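Local atomic coordinates of transcriptional regulator (Aquifex aeolicus, PDB entry 2EH3), a protein that probably binds DNA through a helix-turn-helix domain as a dimeric transcription factor of the TetR/AcrR family, with a separate all-helical C-terminal domain. Residues E78-V83 and G140-L145; H148-E153 and P158-K163. One frame throughout, in Å; residues are numbered along the deposited sequence.

Contact 1 of 2, residues E78-V83 and G140-L145. With MG (magnesium ion), chain C; MG (magnesium ion), chain B.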
loop_
_atom_site.group_PDB
_atom_site.type_symbol
_atom_site.label_atom_id
_atom_site.label_comp_id
_atom_site.label_asym_id
_atom_site.label_seq_id
_atom_site.Cartn_x
_atom_site.Cartn_y
_atom_site.Cartn_z
ATOM N N GLU A 78 -15.196 -12.084 -5.316
ATOM C CA GLU A 78 -15.757 -12.292 -4.001
ATOM C C GLU A 78 -14.965 -13.383 -3.271
ATOM O O GLU A 78 -14.675 -13.260 -2.077
ATOM C CB GLU A 78 -17.213 -12.708 -4.124
ATOM C CG GLU A 78 -17.842 -13.073 -2.742
ATOM C CD GLU A 78 -19.250 -13.574 -2.829
ATOM O OE1 GLU A 78 -19.894 -13.488 -3.893
ATOM O OE2 GLU A 78 -19.722 -14.099 -1.783
HETATM N N MSE A 79 -14.602 -14.438 -3.988
HETATM C CA MSE A 79 -13.838 -15.530 -3.386
HETATM C C MSE A 79 -12.442 -15.099 -2.984
HETATM O O MSE A 79 -11.920 -15.518 -1.946
HETATM C CB MSE A 79 -13.744 -16.679 -4.382
HETATM C CG MSE A 79 -13.041 -17.883 -3.845
HETATM SE SE MSE A 79 -14.134 -18.889 -2.590
HETATM C CE MSE A 79 -15.746 -18.881 -3.531
ATOM N N PHE A 80 -11.853 -14.258 -3.828
ATOM C CA PHE A 80 -10.509 -13.712 -3.613
ATOM C C PHE A 80 -10.541 -12.916 -2.305
ATOM O O PHE A 80 -9.680 -13.079 -1.452
ATOM C CB PHE A 80 -10.156 -12.830 -4.852
ATOM C CG PHE A 80 -8.685 -12.425 -4.986
ATOM C CD1 PHE A 80 -7.715 -12.815 -4.064
ATOM C CD2 PHE A 80 -8.303 -11.615 -6.055
ATOM C CE1 PHE A 80 -6.381 -12.403 -4.199
ATOM C CE2 PHE A 80 -6.963 -11.196 -6.201
ATOM C CZ PHE A 80 -6.014 -11.599 -5.260
ATOM N N LEU A 81 -11.540 -12.050 -2.144
ATOM C CA LEU A 81 -11.655 -11.285 -0.907
ATOM C C LEU A 81 -11.881 -12.201 0.294
ATOM O O LEU A 81 -11.312 -11.980 1.357
ATOM C CB LEU A 81 -12.801 -10.270 -1.024
ATOM C CG LEU A 81 -13.190 -9.535 0.272
ATOM C CD1 LEU A 81 -12.053 -8.690 0.813
ATOM C CD2 LEU A 81 -14.416 -8.653 -0.025
ATOM N N GLU A 82 -12.689 -13.246 0.136
ATOM C CA GLU A 82 -12.920 -14.127 1.263
ATOM C C GLU A 82 -11.615 -14.795 1.730
ATOM O O GLU A 82 -11.355 -14.873 2.936
ATOM C CB GLU A 82 -13.962 -15.176 0.887
ATOM C CG GLU A 82 -15.366 -14.598 0.810
ATOM C CD GLU A 82 -16.323 -15.500 0.076
ATOM O OE1 GLU A 82 -15.848 -16.479 -0.541
ATOM O OE2 GLU A 82 -17.560 -15.237 0.067
ATOM N N VAL A 83 -10.803 -15.262 0.779
ATOM C CA VAL A 83 -9.531 -15.896 1.128
ATOM C C VAL A 83 -8.601 -14.880 1.772
ATOM O O VAL A 83 -8.004 -15.177 2.801
ATOM C CB VAL A 83 -8.856 -16.525 -0.108
ATOM C CG1 VAL A 83 -7.391 -16.916 0.209
ATOM C CG2 VAL A 83 -9.675 -17.750 -0.542
ATOM N N GLY A 140 -6.211 -2.500 -7.539
ATOM C CA GLY A 140 -6.051 -1.282 -6.760
ATOM C C GLY A 140 -7.199 -1.107 -5.777
ATOM O O GLY A 140 -6.992 -0.814 -4.594
ATOM N N PHE A 141 -8.407 -1.331 -6.265
ATOM C CA PHE A 141 -9.609 -1.203 -5.440
ATOM C C PHE A 141 -9.602 -2.230 -4.307
ATOM O O PHE A 141 -9.887 -1.888 -3.156
ATOM C CB PHE A 141 -10.821 -1.364 -6.379
ATOM C CG PHE A 141 -12.169 -1.426 -5.693
ATOM C CD1 PHE A 141 -12.519 -0.533 -4.676
ATOM C CD2 PHE A 141 -13.119 -2.358 -6.130
ATOM C CE1 PHE A 141 -13.818 -0.567 -4.107
ATOM C CE2 PHE A 141 -14.395 -2.386 -5.576
ATOM C CZ PHE A 141 -14.742 -1.485 -4.566
ATOM N N LEU A 142 -9.257 -3.473 -4.618
ATOM C CA LEU A 142 -9.236 -4.518 -3.590
ATOM C C LEU A 142 -8.194 -4.152 -2.541
ATOM O O LEU A 142 -8.448 -4.277 -1.336
ATOM C CB LEU A 142 -8.924 -5.859 -4.239
ATOM C CG LEU A 142 -8.893 -7.112 -3.380
ATOM C CD1 LEU A 142 -10.246 -7.320 -2.711
ATOM C CD2 LEU A 142 -8.532 -8.286 -4.286
ATOM N N ARG A 143 -7.027 -3.675 -2.972
ATOM C CA ARG A 143 -5.989 -3.296 -2.011
ATOM C C ARG A 143 -6.445 -2.112 -1.127
ATOM O O ARG A 143 -6.214 -2.118 0.084
ATOM C CB ARG A 143 -4.686 -3.048 -2.775
ATOM C CG ARG A 143 -4.244 -4.390 -3.417
ATOM C CD ARG A 143 -3.118 -4.255 -4.437
ATOM N NE ARG A 143 -1.829 -3.975 -3.812
ATOM C CZ ARG A 143 -0.726 -3.686 -4.496
ATOM N NH1 ARG A 143 -0.761 -3.633 -5.810
ATOM N NH2 ARG A 143 0.417 -3.474 -3.868
ATOM N N GLN A 144 -7.155 -1.137 -1.709
ATOM C CA GLN A 144 -7.684 0.011 -0.965
ATOM C C GLN A 144 -8.634 -0.514 0.130
ATOM O O GLN A 144 -8.566 -0.095 1.291
ATOM C CB GLN A 144 -8.458 0.949 -1.912
ATOM C CG GLN A 144 -9.270 2.082 -1.261
ATOM C CD GLN A 144 -8.466 3.347 -0.990
ATOM O OE1 GLN A 144 -7.380 3.537 -1.531
ATOM N NE2 GLN A 144 -9.017 4.231 -0.169
ATOM N N LEU A 145 -9.508 -1.448 -0.235
ATOM C CA LEU A 145 -10.442 -1.980 0.763
ATOM C C LEU A 145 -9.740 -2.746 1.866
ATOM O O LEU A 145 -10.120 -2.644 3.038
ATOM C CB LEU A 145 -11.479 -2.898 0.118
ATOM C CG LEU A 145 -12.407 -2.298 -0.935
ATOM C CD1 LEU A 145 -13.293 -3.448 -1.448
ATOM C CD2 LEU A 145 -13.235 -1.161 -0.359
HETATM MG MG MG C . -19.521 -16.301 -1.039
HETATM MG MG MG B . -21.752 -14.783 -4.473
HETATM O O HOH W 1 -17.722 -16.696 -2.509
HETATM O O HOH W 2 -23.478 -15.883 -5.708
HETATM O O HOH W 3 -23.082 -12.844 -4.415
#

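Contact 2 of 2, residues H148-E153 and P158-K163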
loop_
_atom_site.group_PDB
_atom_site.type_symbol
_atom_site.label_atom_id
_atom_site.label_comp_id
_atom_site.label_asym_id
_atom_site.label_seq_id
_atom_site.Cartn_x
_atom_site.Cartn_y
_atom_site.Cartn_z
ATOM N N HIS A 148 -7.754 -0.218 4.183
ATOM C CA HIS A 148 -8.574 0.594 5.049
ATOM C C HIS A 148 -9.540 -0.115 5.937
ATOM O O HIS A 148 -9.814 0.368 7.033
ATOM C CB HIS A 148 -9.281 1.634 4.209
ATOM C CG HIS A 148 -8.322 2.626 3.656
ATOM N ND1 HIS A 148 -8.028 3.803 4.309
ATOM C CD2 HIS A 148 -7.424 2.520 2.646
ATOM C CE1 HIS A 148 -6.986 4.373 3.731
ATOM N NE2 HIS A 148 -6.599 3.614 2.720
ATOM N N TYR A 149 -10.011 -1.278 5.518
ATOM C CA TYR A 149 -11.026 -1.954 6.312
ATOM C C TYR A 149 -10.606 -3.285 6.904
ATOM O O TYR A 149 -11.431 -4.016 7.460
ATOM C CB TYR A 149 -12.300 -2.087 5.479
ATOM C CG TYR A 149 -12.791 -0.758 4.919
ATOM C CD1 TYR A 149 -13.144 0.307 5.757
ATOM C CD2 TYR A 149 -12.882 -0.563 3.540
ATOM C CE1 TYR A 149 -13.575 1.532 5.240
ATOM C CE2 TYR A 149 -13.306 0.661 3.004
ATOM C CZ TYR A 149 -13.650 1.709 3.860
ATOM O OH TYR A 149 -14.106 2.918 3.389
ATOM N N VAL A 150 -9.332 -3.624 6.740
ATOM C CA VAL A 150 -8.781 -4.826 7.372
ATOM C C VAL A 150 -7.539 -4.365 8.158
ATOM O O VAL A 150 -7.363 -4.729 9.333
ATOM C CB VAL A 150 -8.384 -5.911 6.346
ATOM C CG1 VAL A 150 -7.706 -7.100 7.066
ATOM C CG2 VAL A 150 -9.620 -6.394 5.605
ATOM N N ILE A 151 -6.696 -3.534 7.543
ATOM C CA ILE A 151 -5.472 -3.065 8.223
ATOM C C ILE A 151 -5.638 -1.874 9.154
ATOM O O ILE A 151 -5.226 -1.932 10.319
ATOM C CB ILE A 151 -4.355 -2.699 7.208
ATOM C CG1 ILE A 151 -4.027 -3.919 6.346
ATOM C CG2 ILE A 151 -3.113 -2.170 7.956
ATOM C CD1 ILE A 151 -3.599 -5.144 7.143
ATOM N N LYS A 152 -6.191 -0.780 8.651
ATOM C CA LYS A 152 -6.385 0.406 9.469
ATOM C C LYS A 152 -7.325 0.043 10.601
ATOM O O LYS A 152 -6.996 0.195 11.778
ATOM C CB LYS A 152 -6.982 1.535 8.639
ATOM C CG LYS A 152 -7.296 2.779 9.443
ATOM C CD LYS A 152 -7.811 3.878 8.532
ATOM C CE LYS A 152 -8.161 5.124 9.317
ATOM N NZ LYS A 152 -8.967 6.088 8.504
ATOM N N GLU A 153 -8.501 -0.438 10.233
ATOM C CA GLU A 153 -9.496 -0.863 11.205
ATOM C C GLU A 153 -9.981 -2.213 10.733
ATOM O O GLU A 153 -10.134 -2.415 9.532
ATOM C CB GLU A 153 -10.656 0.120 11.236
ATOM C CG GLU A 153 -11.837 -0.396 12.034
ATOM C CD GLU A 153 -12.766 0.710 12.489
ATOM O OE1 GLU A 153 -13.812 0.391 13.097
ATOM O OE2 GLU A 153 -12.450 1.897 12.247
ATOM N N PRO A 158 -18.679 -8.997 5.981
ATOM C CA PRO A 158 -19.840 -8.539 5.212
ATOM C C PRO A 158 -19.729 -7.108 4.690
ATOM O O PRO A 158 -20.205 -6.794 3.590
ATOM C CB PRO A 158 -21.003 -8.719 6.197
ATOM C CG PRO A 158 -20.558 -9.948 6.983
ATOM C CD PRO A 158 -19.087 -9.654 7.230
ATOM N N PHE A 159 -19.132 -6.234 5.494
ATOM C CA PHE A 159 -18.952 -4.859 5.089
ATOM C C PHE A 159 -18.032 -4.782 3.866
ATOM O O PHE A 159 -18.322 -4.082 2.909
ATOM C CB PHE A 159 -18.337 -4.039 6.233
ATOM C CG PHE A 159 -18.026 -2.625 5.850
ATOM C CD1 PHE A 159 -19.043 -1.675 5.777
ATOM C CD2 PHE A 159 -16.725 -2.238 5.548
ATOM C CE1 PHE A 159 -18.771 -0.361 5.410
ATOM C CE2 PHE A 159 -16.434 -0.914 5.174
ATOM C CZ PHE A 159 -17.458 0.019 5.108
ATOM N N LEU A 160 -16.908 -5.497 3.923
ATOM C CA LEU A 160 -15.988 -5.465 2.788
ATOM C C LEU A 160 -16.638 -6.043 1.540
ATOM O O LEU A 160 -16.467 -5.501 0.442
ATOM C CB LEU A 160 -14.678 -6.224 3.098
ATOM C CG LEU A 160 -13.730 -5.362 3.928
ATOM C CD1 LEU A 160 -13.963 -5.659 5.383
ATOM C CD2 LEU A 160 -12.284 -5.612 3.528
ATOM N N LYS A 161 -17.397 -7.127 1.691
ATOM C CA LYS A 161 -18.055 -7.716 0.541
ATOM C C LYS A 161 -19.079 -6.797 -0.087
ATOM O O LYS A 161 -19.193 -6.750 -1.310
ATOM C CB LYS A 161 -18.653 -9.056 0.924
ATOM C CG LYS A 161 -17.517 -10.046 1.070
ATOM C CD LYS A 161 -17.942 -11.319 1.684
ATOM C CE LYS A 161 -19.001 -11.983 0.891
ATOM N NZ LYS A 161 -19.104 -13.345 1.498
ATOM N N GLU A 162 -19.820 -6.053 0.729
ATOM C CA GLU A 162 -20.769 -5.102 0.192
ATOM C C GLU A 162 -20.032 -4.029 -0.626
ATOM O O GLU A 162 -20.435 -3.718 -1.740
ATOM C CB GLU A 162 -21.565 -4.471 1.348
ATOM C CG GLU A 162 -22.641 -3.510 0.888
ATOM C CD GLU A 162 -23.455 -2.965 2.051
ATOM O OE1 GLU A 162 -24.288 -3.721 2.601
ATOM O OE2 GLU A 162 -23.216 -1.802 2.408
ATOM N N LYS A 163 -18.949 -3.481 -0.077
ATOM C CA LYS A 163 -18.165 -2.485 -0.793
ATOM C C LYS A 163 -17.626 -3.030 -2.110
ATOM O O LYS A 163 -17.703 -2.376 -3.145
ATOM C CB LYS A 163 -16.983 -2.020 0.071
ATOM C CG LYS A 163 -17.425 -1.414 1.400
ATOM C CD LYS A 163 -17.981 -0.029 1.208
ATOM C CE LYS A 163 -16.874 0.996 1.345
ATOM N NZ LYS A 163 -17.412 2.370 1.169
#

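Contact 1 of 2, residues E78-V83 and G140-L145
Glu82 OE2 is gripped twice, by a magnesium ion and by Lys161 NZ of helix 157-171, which donates a hydrogen bond; Glu82 shares helix 73-86 with Phe80 and Leu81, which meet Leu142 across the contact. The ion lies 2.5 Å from Glu82 OE2 and 2.3 Å from Glu78 OE2, so two carboxylates one helical turn apart each lend it one oxygen. Water 1, another ligand of this ion, also donates to Glu82 OE1. The other oxygen of Glu78, OE1, is 2.3 Å from a second magnesium ion, which Glu75 also binds; a single carboxylate thus bridges two metals, and glutamates suit the place because their negative charge is probably balanced by the ions and by Lys161.

The side chains that touch across the two segments are apolar. Leu142 divides its two methyls between two neighbours. CD2 sits over one face of the Phe80 ring, 4.0 Å from its centroid and 21° off the normal, a CH-pi contact displaced toward the rim. CD1 lies 4.2 Å from Leu81 CD1. With its CG opposite the backbone nitrogen (chi1 -178°), the leucine points its fork at the other helix, crossing both partners at a slant, and the forked end can serve both residues, while phenylalanine offers a flat surface for a methyl to rest on.

All three residues are buried. Phe80 also packs on Ile61 of helix 46-67 and Leu81 on Leu164 of helix 157-171, so helix 73-86 is packed among helices 46-67, 131-152 and 157-171.

Contact 2 of 2, residues H148-E153 and P158-K163
The face of the Tyr149 ring receives the edge of Phe159 in a T-shaped pair, with planes at 78° and centroids 5.0 Å apart. Phe159 CE2 stands over the centre of the tyrosine ring, 3.5 Å above its plane, and His148 CB lies over the centre of the opposite face. One face of the Phe159 ring carries Lys163 CG, and this ring also makes a cation-pi contact with Arg155. The pair closes a helical hairpin: helix 131-152, which ends in a wider pi-type turn, and helix 157-171 run roughly antiparallel, their local axes at 145° and 10.7 Å apart at closest.

Tyrosine suits a partly exposed place because its ring packs while its hydroxyl remains polar. Tyr149 OH hydrogen-bonds Glu136 OE2 of the second subunit, and Lys163 NZ makes a salt bridge to that same oxygen, so the hairpin contributes to the dimer interface. Lys163 bends at chi2 (-75°) and chi3, a fold that carries CE to 3.9 Å from Tyr149 OH and leaves its ammonium beside the carboxylate; the positive charge probably favours the ionised form of Glu136.

Deeper in, branched aliphatic residues fill the angle between the helices. The CB of Leu160 points to one side of the other helix, but the end of the side chain comes nearer: CG lies 3.9 Å from Tyr149 CB, and CD1 is close to the tyrosine carbonyl oxygen. Val150 meets it almost at a right angle, and their methyls press tightly together, Val150 CG2 to Leu160 CD2 at 3.5 Å.

From the N terminus the chain passes through the predicted helix-turn-helix and long helix 46-67 before reaching helix 73-86. Contact 1 then closes a large, mostly helical loop that includes helices 88-99 and 105-126 and returns in helix 131-152. Contact 2 follows in series, closing only the short connection to helix 157-171; neither loop encloses or crosses the other. Helix 131-152 is common to both, its middle serving 78-83 and its end serving 158-163. The last helix also touches contact 1 directly: Leu81 CD2 packs 3.6 Å from Lys161 CG, and Phe141 CZ lies 3.4 Å from Lys163 O. Both contacts also border the second subunit.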